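Local coordinates for protein contact-dependent inhibitor I (Escherichia coli NC101, PDB 5I4Q) that probably acts as the immunity protein that binds the CdiA toxin of its own contact-dependent growth inhibition system and so protects the cell that makes it, at residues V36-S41 and Q48-D53; T42-A47 and D86-R91; L19-N24 and Y68-G73; R26-C31 and S59-M64. All blocks are in the same frame, centred on the assembly; numbering follows the deposited sequence.

Contact 1 of 4, residues V36-S41 and Q48-D53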
# COMPACT_ATOMS: atom_id res chain seq x y z
N VAL B 36 -20.26 -9.30 -18.21
CA VAL B 36 -21.17 -10.31 -17.69
C VAL B 36 -22.57 -10.08 -18.29
O VAL B 36 -23.17 -11.01 -18.79
CB VAL B 36 -21.21 -10.32 -16.16
CG1 VAL B 36 -22.31 -11.25 -15.64
CG2 VAL B 36 -19.86 -10.79 -15.55
N HIS B 37 -23.05 -8.83 -18.27
CA HIS B 37 -24.35 -8.48 -18.85
C HIS B 37 -24.41 -8.83 -20.33
O HIS B 37 -25.36 -9.51 -20.75
CB HIS B 37 -24.62 -7.00 -18.64
CG HIS B 37 -25.99 -6.56 -19.05
ND1 HIS B 37 -27.13 -7.01 -18.43
CD2 HIS B 37 -26.39 -5.65 -19.98
CE1 HIS B 37 -28.18 -6.43 -18.99
NE2 HIS B 37 -27.76 -5.59 -19.92
N GLN B 38 -23.40 -8.43 -21.10
CA GLN B 38 -23.35 -8.71 -22.55
C GLN B 38 -23.33 -10.20 -22.84
O GLN B 38 -24.08 -10.67 -23.69
CB GLN B 38 -22.13 -8.08 -23.23
CG GLN B 38 -22.10 -6.56 -23.25
CD GLN B 38 -20.74 -6.00 -23.68
OE1 GLN B 38 -20.07 -5.27 -22.93
NE2 GLN B 38 -20.31 -6.35 -24.89
N ILE B 39 -22.46 -10.94 -22.15
CA ILE B 39 -22.35 -12.38 -22.31
C ILE B 39 -23.70 -13.08 -22.07
O ILE B 39 -24.06 -14.01 -22.78
CB ILE B 39 -21.27 -12.96 -21.36
CG1 ILE B 39 -19.89 -12.58 -21.85
CG2 ILE B 39 -21.32 -14.49 -21.29
CD1 ILE B 39 -18.81 -12.66 -20.76
N GLY B 40 -24.41 -12.61 -21.06
CA GLY B 40 -25.72 -13.17 -20.70
C GLY B 40 -26.82 -12.80 -21.66
O GLY B 40 -27.89 -13.34 -21.59
N SER B 41 -26.56 -11.86 -22.56
CA SER B 41 -27.53 -11.41 -23.56
C SER B 41 -27.17 -11.88 -24.95
O SER B 41 -27.72 -11.38 -25.89
CB SER B 41 -27.53 -9.88 -23.63
OG SER B 41 -27.76 -9.29 -22.38
N GLN B 48 -17.69 -15.77 -27.09
CA GLN B 48 -16.31 -16.17 -26.89
C GLN B 48 -15.33 -15.01 -26.81
O GLN B 48 -14.43 -15.03 -25.96
CB GLN B 48 -15.83 -17.18 -27.92
CG GLN B 48 -16.58 -18.49 -27.91
CD GLN B 48 -16.68 -19.08 -26.55
OE1 GLN B 48 -15.66 -19.48 -25.94
NE2 GLN B 48 -17.91 -19.17 -26.03
N PRO B 49 -15.46 -14.01 -27.69
CA PRO B 49 -14.51 -12.90 -27.55
C PRO B 49 -14.79 -12.07 -26.29
O PRO B 49 -13.90 -11.41 -25.78
CB PRO B 49 -14.71 -12.07 -28.83
CG PRO B 49 -16.05 -12.50 -29.37
CD PRO B 49 -16.16 -13.95 -28.98
N LEU B 50 -16.01 -12.15 -25.80
CA LEU B 50 -16.38 -11.45 -24.60
C LEU B 50 -15.81 -12.16 -23.39
O LEU B 50 -15.39 -11.52 -22.46
CB LEU B 50 -17.90 -11.31 -24.46
CG LEU B 50 -18.62 -10.49 -25.55
CD1 LEU B 50 -20.12 -10.68 -25.41
CD2 LEU B 50 -18.24 -9.01 -25.46
N PHE B 51 -15.79 -13.48 -23.43
CA PHE B 51 -15.20 -14.28 -22.38
C PHE B 51 -13.70 -14.06 -22.40
O PHE B 51 -13.10 -13.97 -21.36
CB PHE B 51 -15.47 -15.77 -22.59
CG PHE B 51 -16.72 -16.26 -21.94
CD1 PHE B 51 -16.85 -16.24 -20.57
CD2 PHE B 51 -17.71 -16.82 -22.67
CE1 PHE B 51 -17.98 -16.73 -19.95
CE2 PHE B 51 -18.85 -17.33 -22.06
CZ PHE B 51 -18.98 -17.29 -20.68
N ASP B 52 -13.10 -13.94 -23.58
CA ASP B 52 -11.65 -13.71 -23.68
C ASP B 52 -11.25 -12.44 -22.93
O ASP B 52 -10.26 -12.44 -22.20
CB ASP B 52 -11.20 -13.58 -25.14
CG ASP B 52 -11.35 -14.90 -25.98
OD1 ASP B 52 -11.55 -16.03 -25.42
OD2 ASP B 52 -11.24 -14.78 -27.22
N ASP B 53 -12.03 -11.37 -23.12
CA ASP B 53 -11.85 -10.10 -22.37
C ASP B 53 -12.08 -10.28 -20.86
O ASP B 53 -11.30 -9.84 -20.06
CB ASP B 53 -12.78 -8.99 -22.86
CG ASP B 53 -12.52 -8.57 -24.30
OD1 ASP B 53 -11.39 -8.81 -24.83
OD2 ASP B 53 -13.44 -7.99 -24.91
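Ile39 does most of the work here, pressing its branches between Leu50 and Phe51 on the facing helix. Its CG1 lies 3.5 Å from CB of Leu50, the two side chains running past each other in opposite senses. The Ile39 and Phe51 side chains cross at about a right angle, and CG2 of Ile39, set anti to the backbone N by chi1 of -72°, comes to 3.7 Å from CZ of Phe51. The terminal methyl takes a face of that ring: Ile39 CD1 sits 4.3 Å from the Phe51 centroid, 17° off the normal, a CH-pi contact displaced toward the rim. The two helices are arms of a hairpin, nearly antiparallel at 160° with axes 9.6 Å apart, and the second is kinked at Pro49 and Leu50. His95 and Phe98 of helix 88-99 also touch Ile39 on the buried side.

On the looser side Leu50 is partly exposed, and its partner is only half apolar. The Gln38 side chain crosses it at about a right angle, NE2 lying 3.4 Å from CD2 of Leu50, while OE1 of Gln38 bonds weakly back to Ser34. Near the end of the first helix, the Ser41 hydroxyl bonds to the carbonyl O of His37 at 2.9 Å, from above the carbonyl plane.

No hydrogen bond or salt bridge crosses between the segments. Their cohesion is therefore a matter of shape and dispersion, with isoleucine methyls against a ring and its methylene against a leucine stem, and a polar amide tolerated where the apolar layer gives way to its partly exposed margin.

Contact 2 of 4, residues T42-A47 and D86-R91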
# COMPACT_ATOMS: atom_id res chain seq x y z
N THR B 42 -26.23 -12.81 -25.12
CA THR B 42 -25.91 -13.25 -26.49
C THR B 42 -25.74 -14.75 -26.52
O THR B 42 -25.76 -15.42 -25.46
CB THR B 42 -24.72 -12.43 -27.10
OG1 THR B 42 -24.67 -12.63 -28.51
CG2 THR B 42 -23.40 -12.76 -26.54
N ASN B 43 -25.63 -15.31 -27.72
CA ASN B 43 -25.45 -16.76 -27.80
C ASN B 43 -23.98 -17.20 -27.49
O ASN B 43 -23.06 -16.40 -27.43
CB ASN B 43 -26.03 -17.33 -29.11
CG ASN B 43 -25.15 -17.06 -30.32
OD1 ASN B 43 -23.94 -16.84 -30.19
ND2 ASN B 43 -25.75 -17.10 -31.50
N PHE B 44 -23.80 -18.49 -27.27
CA PHE B 44 -22.52 -19.00 -26.86
C PHE B 44 -21.39 -18.68 -27.82
O PHE B 44 -20.32 -18.25 -27.39
CB PHE B 44 -22.57 -20.51 -26.58
CG PHE B 44 -21.33 -21.05 -25.94
CD1 PHE B 44 -21.04 -20.75 -24.63
CD2 PHE B 44 -20.43 -21.84 -26.65
CE1 PHE B 44 -19.93 -21.28 -24.00
CE2 PHE B 44 -19.28 -22.32 -26.05
CZ PHE B 44 -19.02 -22.03 -24.72
N ASP B 45 -21.58 -18.88 -29.10
CA ASP B 45 -20.50 -18.57 -30.04
C ASP B 45 -20.04 -17.12 -30.01
O ASP B 45 -18.84 -16.84 -29.99
CB ASP B 45 -20.91 -18.95 -31.46
CG ASP B 45 -20.88 -20.48 -31.71
OD1 ASP B 45 -20.90 -21.30 -30.74
OD2 ASP B 45 -20.80 -20.86 -32.91
N ASN B 46 -20.99 -16.22 -29.99
CA ASN B 46 -20.73 -14.78 -30.04
C ASN B 46 -20.18 -14.25 -28.72
O ASN B 46 -19.71 -13.14 -28.67
CB ASN B 46 -22.01 -14.02 -30.33
CG ASN B 46 -22.62 -14.36 -31.66
OD1 ASN B 46 -21.92 -14.70 -32.60
ND2 ASN B 46 -23.95 -14.29 -31.73
N ALA B 47 -20.30 -15.06 -27.66
CA ALA B 47 -19.79 -14.75 -26.33
C ALA B 47 -18.30 -15.04 -26.17
O ALA B 47 -17.72 -14.55 -25.23
CB ALA B 47 -20.56 -15.53 -25.27
N ASP B 86 -10.55 -21.04 -16.99
CA ASP B 86 -10.95 -20.58 -18.28
C ASP B 86 -10.79 -21.71 -19.28
O ASP B 86 -9.70 -21.97 -19.77
CB ASP B 86 -10.06 -19.38 -18.66
CG ASP B 86 -10.25 -18.90 -20.13
OD1 ASP B 86 -11.24 -19.28 -20.81
OD2 ASP B 86 -9.38 -18.12 -20.59
N ASP B 87 -11.88 -22.43 -19.55
CA ASP B 87 -11.88 -23.39 -20.62
C ASP B 87 -13.31 -23.52 -21.15
O ASP B 87 -14.21 -22.85 -20.65
CB ASP B 87 -11.34 -24.76 -20.13
CG ASP B 87 -12.10 -25.27 -18.92
OD1 ASP B 87 -13.36 -25.18 -18.90
OD2 ASP B 87 -11.45 -25.77 -17.96
N PHE B 88 -13.51 -24.41 -22.11
CA PHE B 88 -14.83 -24.66 -22.71
C PHE B 88 -15.91 -24.97 -21.66
O PHE B 88 -17.01 -24.42 -21.72
CB PHE B 88 -14.73 -25.77 -23.77
CG PHE B 88 -16.06 -26.27 -24.29
CD1 PHE B 88 -16.77 -25.56 -25.24
CD2 PHE B 88 -16.59 -27.46 -23.82
CE1 PHE B 88 -18.00 -26.00 -25.70
CE2 PHE B 88 -17.82 -27.94 -24.28
CZ PHE B 88 -18.52 -27.20 -25.22
N TYR B 89 -15.55 -25.77 -20.65
CA TYR B 89 -16.48 -26.31 -19.68
C TYR B 89 -16.87 -25.28 -18.66
O TYR B 89 -18.02 -25.26 -18.22
CB TYR B 89 -15.95 -27.63 -19.04
CG TYR B 89 -15.73 -28.69 -20.09
CD1 TYR B 89 -16.80 -29.45 -20.56
CD2 TYR B 89 -14.47 -28.88 -20.67
CE1 TYR B 89 -16.63 -30.39 -21.55
CE2 TYR B 89 -14.28 -29.81 -21.66
CZ TYR B 89 -15.37 -30.56 -22.11
OH TYR B 89 -15.16 -31.52 -23.12
N SER B 90 -15.94 -24.40 -18.29
CA SER B 90 -16.28 -23.31 -17.37
C SER B 90 -17.07 -22.26 -18.13
O SER B 90 -18.01 -21.67 -17.59
CB SER B 90 -15.04 -22.72 -16.70
OG SER B 90 -14.28 -21.89 -17.59
N ARG B 91 -16.71 -22.01 -19.38
CA ARG B 91 -17.49 -21.06 -20.21
C ARG B 91 -18.94 -21.48 -20.41
O ARG B 91 -19.86 -20.63 -20.35
CB ARG B 91 -16.84 -20.80 -21.56
CG ARG B 91 -15.55 -20.00 -21.44
CD ARG B 91 -14.73 -20.07 -22.70
NE ARG B 91 -13.55 -19.25 -22.59
CZ ARG B 91 -13.15 -18.35 -23.47
NH1 ARG B 91 -13.82 -18.10 -24.58
NH2 ARG B 91 -12.04 -17.67 -23.23
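Phe44 and Arg91 are the residues whose backbones approach most closely, CA to CA 8.6 Å, each in the opening turns of its helix, the first of which is weakly bonded here. Asn43 caps the first helix, its OD1 accepting from Asn46 N at 3.0 Å. The second starts with a capping box: Asp87 OD1 takes Ser90 N at 2.8 Å, and Asp87 N gives back to Ser90 OG.

Phe44 spans the gap, with CG anti to the backbone N (chi1 -171°), which swings the ring out toward helix 88-99. Its edge meets the backbone there, CE1 lying 3.7 Å from Arg91 O and near the ring plane, while CZ rests on CB of Arg91. On another side CE2 is 3.9 Å from CE1 of Phe88, the two rings nearly perpendicular at 89° but obliquely placed. Lys92 adds a cation-pi contact to Phe44.

The far end of Arg91 turns elsewhere: NE and NH2 both grip Asp86 OD1 side-on, NE at 2.9 Å, NH2 also bridges to Asp52, and NH1 bonds to Gln48. Shared between two carboxylates and an amide, the guanidinium is probably held firmly, which would steady the Arg91 stem that Phe44 CZ touches at this outer corner of the fold.

Contact 3 of 4, residues L19-N24 and Y68-G73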
# COMPACT_ATOMS: atom_id res chain seq x y z
N LEU B 19 -4.90 4.93 -3.12
CA LEU B 19 -6.00 5.71 -3.68
C LEU B 19 -6.19 5.39 -5.15
O LEU B 19 -7.33 5.22 -5.61
CB LEU B 19 -5.66 7.17 -3.54
CG LEU B 19 -6.66 8.21 -3.90
CD1 LEU B 19 -7.89 8.06 -3.01
CD2 LEU B 19 -6.04 9.58 -3.67
N SER B 20 -5.08 5.37 -5.88
CA SER B 20 -5.08 5.10 -7.31
C SER B 20 -5.48 3.65 -7.70
O SER B 20 -6.25 3.39 -8.63
CB SER B 20 -3.71 5.41 -7.84
OG SER B 20 -3.62 4.96 -9.15
N ILE B 21 -4.97 2.70 -6.94
CA ILE B 21 -5.30 1.30 -7.16
C ILE B 21 -6.79 1.08 -6.95
O ILE B 21 -7.40 0.39 -7.74
CB ILE B 21 -4.47 0.40 -6.23
CG1 ILE B 21 -3.04 0.36 -6.73
CG2 ILE B 21 -5.04 -1.01 -6.12
CD1 ILE B 21 -2.08 -0.13 -5.66
N LYS B 22 -7.36 1.65 -5.91
CA LYS B 22 -8.80 1.49 -5.64
C LYS B 22 -9.67 2.04 -6.78
O LYS B 22 -10.72 1.48 -7.11
CB LYS B 22 -9.23 2.14 -4.34
CG LYS B 22 -8.71 1.45 -3.07
CD LYS B 22 -9.24 2.22 -1.83
CE LYS B 22 -8.55 1.81 -0.53
NZ LYS B 22 -9.10 0.54 -0.05
N ARG B 23 -9.21 3.14 -7.37
CA ARG B 23 -9.89 3.69 -8.50
C ARG B 23 -9.80 2.76 -9.68
O ARG B 23 -10.74 2.58 -10.41
CB ARG B 23 -9.29 5.03 -8.90
CG ARG B 23 -9.71 6.13 -7.99
CD ARG B 23 -8.92 7.38 -8.28
NE ARG B 23 -9.14 8.31 -7.20
CZ ARG B 23 -8.57 9.49 -7.07
NH1 ARG B 23 -7.72 9.94 -7.97
NH2 ARG B 23 -8.88 10.22 -6.04
N ASN B 24 -8.64 2.20 -9.90
CA ASN B 24 -8.50 1.28 -10.99
C ASN B 24 -9.41 0.08 -10.78
O ASN B 24 -10.01 -0.40 -11.73
CB ASN B 24 -7.07 0.88 -11.16
CG ASN B 24 -6.20 1.97 -11.77
OD1 ASN B 24 -6.58 2.58 -12.74
ND2 ASN B 24 -5.00 2.17 -11.23
N TYR B 68 1.89 -9.06 -6.81
CA TYR B 68 2.16 -7.81 -6.13
C TYR B 68 1.56 -7.79 -4.75
O TYR B 68 1.78 -6.88 -4.03
CB TYR B 68 1.63 -6.64 -6.97
CG TYR B 68 2.31 -6.58 -8.27
CD1 TYR B 68 3.60 -6.12 -8.36
CD2 TYR B 68 1.69 -7.04 -9.41
CE1 TYR B 68 4.28 -6.16 -9.54
CE2 TYR B 68 2.34 -7.02 -10.61
CZ TYR B 68 3.63 -6.60 -10.65
OH TYR B 68 4.29 -6.58 -11.83
N GLU B 69 0.73 -8.75 -4.44
CA GLU B 69 0.14 -8.91 -3.10
C GLU B 69 -0.75 -7.76 -2.67
O GLU B 69 -0.75 -7.37 -1.52
CB GLU B 69 1.22 -9.27 -2.07
CG GLU B 69 1.74 -10.68 -2.38
CD GLU B 69 2.78 -11.16 -1.38
OE1 GLU B 69 3.89 -10.63 -1.40
OE2 GLU B 69 2.46 -12.04 -0.55
N TYR B 70 -1.50 -7.21 -3.62
CA TYR B 70 -2.53 -6.26 -3.27
C TYR B 70 -3.79 -7.06 -3.05
O TYR B 70 -4.29 -7.72 -3.96
CB TYR B 70 -2.71 -5.14 -4.29
CG TYR B 70 -3.73 -4.11 -3.77
CD1 TYR B 70 -5.10 -4.32 -3.91
CD2 TYR B 70 -3.30 -2.97 -3.09
CE1 TYR B 70 -6.01 -3.41 -3.40
CE2 TYR B 70 -4.22 -2.06 -2.58
CZ TYR B 70 -5.56 -2.28 -2.74
OH TYR B 70 -6.42 -1.42 -2.21
N LYS B 71 -4.33 -6.99 -1.85
CA LYS B 71 -5.54 -7.73 -1.48
C LYS B 71 -6.75 -6.81 -1.70
O LYS B 71 -6.86 -5.79 -1.06
CB LYS B 71 -5.41 -8.21 -0.02
CG LYS B 71 -6.56 -9.11 0.44
CD LYS B 71 -6.47 -9.45 1.94
CE LYS B 71 -7.61 -10.38 2.42
NZ LYS B 71 -8.94 -9.71 2.62
N PRO B 72 -7.64 -7.12 -2.66
CA PRO B 72 -8.76 -6.24 -2.96
C PRO B 72 -10.00 -6.51 -2.07
O PRO B 72 -9.95 -7.38 -1.23
CB PRO B 72 -9.06 -6.61 -4.43
CG PRO B 72 -8.84 -8.07 -4.45
CD PRO B 72 -7.61 -8.25 -3.58
N GLY B 73 -11.10 -5.78 -2.29
CA GLY B 73 -12.37 -6.05 -1.61
C GLY B 73 -12.92 -7.43 -1.92
O GLY B 73 -12.69 -7.96 -2.97
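The first torsions of Ile21 and Tyr70 set a methyl over a ring: chi1 of -73° puts the CG2 methyl of Ile21 anti to its N, and chi1 of -175° stretches the Tyr70 ring away from its own backbone toward helix 4-40. The result is a CH-pi contact between the long helix and the loop that joins helix 44-66 to helix 74-82. CG2 of Ile21 stands 3.6 Å from the Tyr70 centroid, only 10° off the ring normal, so the methyl is over the middle of the ring and within about 4.1 Å of all six carbons from CG to CZ of Tyr70, CZ being the nearest. The CD1 end of Ile21 reaches the CD2 side of the same ring at 4.0 Å.

The loop presents the tyrosine as it leaves its helix. Glu69 breaks the helical run with a positive phi, and a backbone hydrogen bond between Tyr70 and Met64 ties the departing loop to the last turns of helix 44-66. Tyr14 of the second subunit meets the Tyr70 ring edge-to-face and also packs on Ile21, which places this buried pair at the interface between two copies of the protein.

At the exposed margin, the Lys22 chain crosses the phenol end at about a right angle. It bends at its last torsion: CG of Lys22 lies 3.8 Å from Tyr70 OH, while NZ of Lys22 is 4.0 Å from that oxygen, too long for a hydrogen bond.

Contact 4 of 4, residues R26-C31 and S59-M64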
# COMPACT_ATOMS: atom_id res chain seq x y z
N ARG B 26 -12.27 0.01 -9.26
CA ARG B 26 -13.64 0.41 -9.58
C ARG B 26 -13.89 0.27 -11.07
O ARG B 26 -14.94 -0.20 -11.42
CB ARG B 26 -13.95 1.87 -9.20
CG ARG B 26 -14.00 2.21 -7.71
CD ARG B 26 -14.26 3.72 -7.43
NE ARG B 26 -15.61 4.11 -7.88
CZ ARG B 26 -15.93 4.62 -9.07
NH1 ARG B 26 -17.20 4.91 -9.34
NH2 ARG B 26 -15.00 4.84 -10.01
N LEU B 27 -12.98 0.72 -11.92
CA LEU B 27 -13.10 0.52 -13.38
C LEU B 27 -13.13 -0.95 -13.78
O LEU B 27 -13.87 -1.30 -14.65
CB LEU B 27 -11.96 1.18 -14.16
CG LEU B 27 -11.85 2.71 -14.13
CD1 LEU B 27 -10.47 3.23 -14.57
CD2 LEU B 27 -12.95 3.33 -14.97
N TYR B 28 -12.31 -1.80 -13.16
CA TYR B 28 -12.33 -3.22 -13.50
C TYR B 28 -13.71 -3.75 -13.14
O TYR B 28 -14.32 -4.42 -13.91
CB TYR B 28 -11.23 -4.01 -12.81
CG TYR B 28 -9.89 -4.06 -13.53
CD1 TYR B 28 -8.96 -3.09 -13.37
CD2 TYR B 28 -9.53 -5.16 -14.25
CE1 TYR B 28 -7.73 -3.19 -14.00
CE2 TYR B 28 -8.35 -5.25 -14.88
CZ TYR B 28 -7.45 -4.26 -14.78
OH TYR B 28 -6.24 -4.39 -15.40
N GLU B 29 -14.21 -3.37 -11.98
CA GLU B 29 -15.49 -3.84 -11.48
C GLU B 29 -16.62 -3.47 -12.43
O GLU B 29 -17.45 -4.30 -12.77
CB GLU B 29 -15.76 -3.31 -10.06
CG GLU B 29 -16.34 -4.35 -9.12
CD GLU B 29 -16.69 -3.82 -7.73
OE1 GLU B 29 -17.86 -3.37 -7.57
OE2 GLU B 29 -15.83 -3.87 -6.82
N GLU B 30 -16.64 -2.24 -12.88
CA GLU B 30 -17.67 -1.77 -13.79
C GLU B 30 -17.59 -2.48 -15.13
O GLU B 30 -18.59 -2.97 -15.63
CB GLU B 30 -17.55 -0.24 -13.98
CG GLU B 30 -18.05 0.58 -12.78
CD GLU B 30 -17.61 2.07 -12.76
OE1 GLU B 30 -17.20 2.62 -13.81
OE2 GLU B 30 -17.67 2.70 -11.66
N CYS B 31 -16.40 -2.55 -15.70
CA CYS B 31 -16.16 -3.19 -17.00
C CYS B 31 -16.58 -4.70 -16.99
O CYS B 31 -17.20 -5.23 -17.92
CB CYS B 31 -14.69 -3.03 -17.37
SG CYS B 31 -14.38 -2.94 -19.14
N SER B 59 -7.28 -12.40 -15.12
CA SER B 59 -5.85 -12.77 -15.09
C SER B 59 -5.01 -11.66 -14.60
O SER B 59 -4.08 -11.90 -13.84
CB SER B 59 -5.33 -13.24 -16.44
OG SER B 59 -6.03 -14.44 -16.79
N GLU B 60 -5.38 -10.45 -14.95
CA GLU B 60 -4.64 -9.33 -14.48
C GLU B 60 -4.91 -9.13 -12.99
O GLU B 60 -4.02 -8.71 -12.25
CB GLU B 60 -5.02 -8.09 -15.28
CG GLU B 60 -4.59 -8.16 -16.72
CD GLU B 60 -5.31 -7.16 -17.67
OE1 GLU B 60 -6.14 -6.36 -17.23
OE2 GLU B 60 -5.01 -7.18 -18.88
N LEU B 61 -6.18 -9.34 -12.57
CA LEU B 61 -6.52 -9.17 -11.17
C LEU B 61 -5.85 -10.26 -10.33
O LEU B 61 -5.42 -10.02 -9.23
CB LEU B 61 -8.01 -9.18 -10.96
CG LEU B 61 -8.69 -7.90 -11.45
CD1 LEU B 61 -10.15 -8.14 -11.65
CD2 LEU B 61 -8.54 -6.71 -10.56
N ALA B 62 -5.70 -11.45 -10.89
CA ALA B 62 -4.95 -12.51 -10.22
C ALA B 62 -3.46 -12.16 -10.08
O ALA B 62 -2.85 -12.45 -9.05
CB ALA B 62 -5.15 -13.79 -11.00
N THR B 63 -2.88 -11.51 -11.10
CA THR B 63 -1.51 -11.07 -11.04
C THR B 63 -1.38 -10.04 -9.92
O THR B 63 -0.40 -10.02 -9.15
CB THR B 63 -1.04 -10.52 -12.40
OG1 THR B 63 -1.19 -11.53 -13.40
CG2 THR B 63 0.40 -10.14 -12.38
N MSE B 64 -2.36 -9.17 -9.81
CA MSE B 64 -2.32 -8.21 -8.73
C MSE B 64 -2.27 -8.89 -7.37
O MSE B 64 -1.56 -8.46 -6.49
CB MSE B 64 -3.59 -7.41 -8.83
CG MSE B 64 -3.79 -6.58 -7.57
SE MSE B 64 -5.59 -5.75 -7.67
CE MSE B 64 -6.64 -7.36 -7.15
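Tyr28 reaches across from the long helix and gives its hydroxyl proton to Glu60, OH to OE1 2.7 Å. The acceptor lies close to the ring plane, at the phenol edge, yet the ring and carboxylate planes are 84° apart, and the hydroxyl comes to OE1 from above the carboxylate plane, 35° out of it. Leu61 supplies the apolar half of the contact. Its CD2 methyl sits 4.1 Å above one face of the Tyr28 ring, toward the rim, and CG of Leu61 is 4.0 Å from CD2 of Tyr28 as the two side chains slide past each other in opposite directions.

What sets Glu60 in place is its chain shape: with chi1 at -67° and the chain extended beyond CG, the carboxylate is carried well clear of its own helix to meet the phenol. Its second oxygen, OE2, has a weak, long ion pair with Arg56, which would leave the bond from Tyr28 as the closer hold on this buried acid. Further out, Leu79 and Ile80 of helix 74-82 back Leu61, while Phe7 and Ile3 of the second subunit pack on Tyr28, and Trp4 of that subunit on Glu60.

On the outer side of helix 44-66, the Thr63 hydroxyl and Thr63 N bond to Ser59 O from opposite faces of its plane, and Ser59 OG binds Lys31 of the CdiA chain. Tyr28, Glu60 and Leu61 thus join the two arms of a helical hairpin near the middle of an all-helical subunit, with a second copy of the protein packed against it.

Overall arrangement
From the N terminus, helix 4-40 supplies in turn the first segments of contacts 3, 4 and 1. The chain then turns back through 42-47, and helix 44-66 answers in reverse order: 48-53 closes contact 1, 59-64 closes contact 4, and the following loop, 68-73, closes contact 3. These three loops nest one inside the next, as expected of a helical hairpin. Contact 2 crosses all of them, since 42-47 waits for 86-91, which brings helix 88-99 back to the turn. Contacts 1 and 2 touch through Gln48, Asp52 and Arg91; contacts 3 and 4 touch through Met64 and Tyr70, and both meet the second subunit. Contacts 2 and 3 are farthest apart, centres about 29 Å.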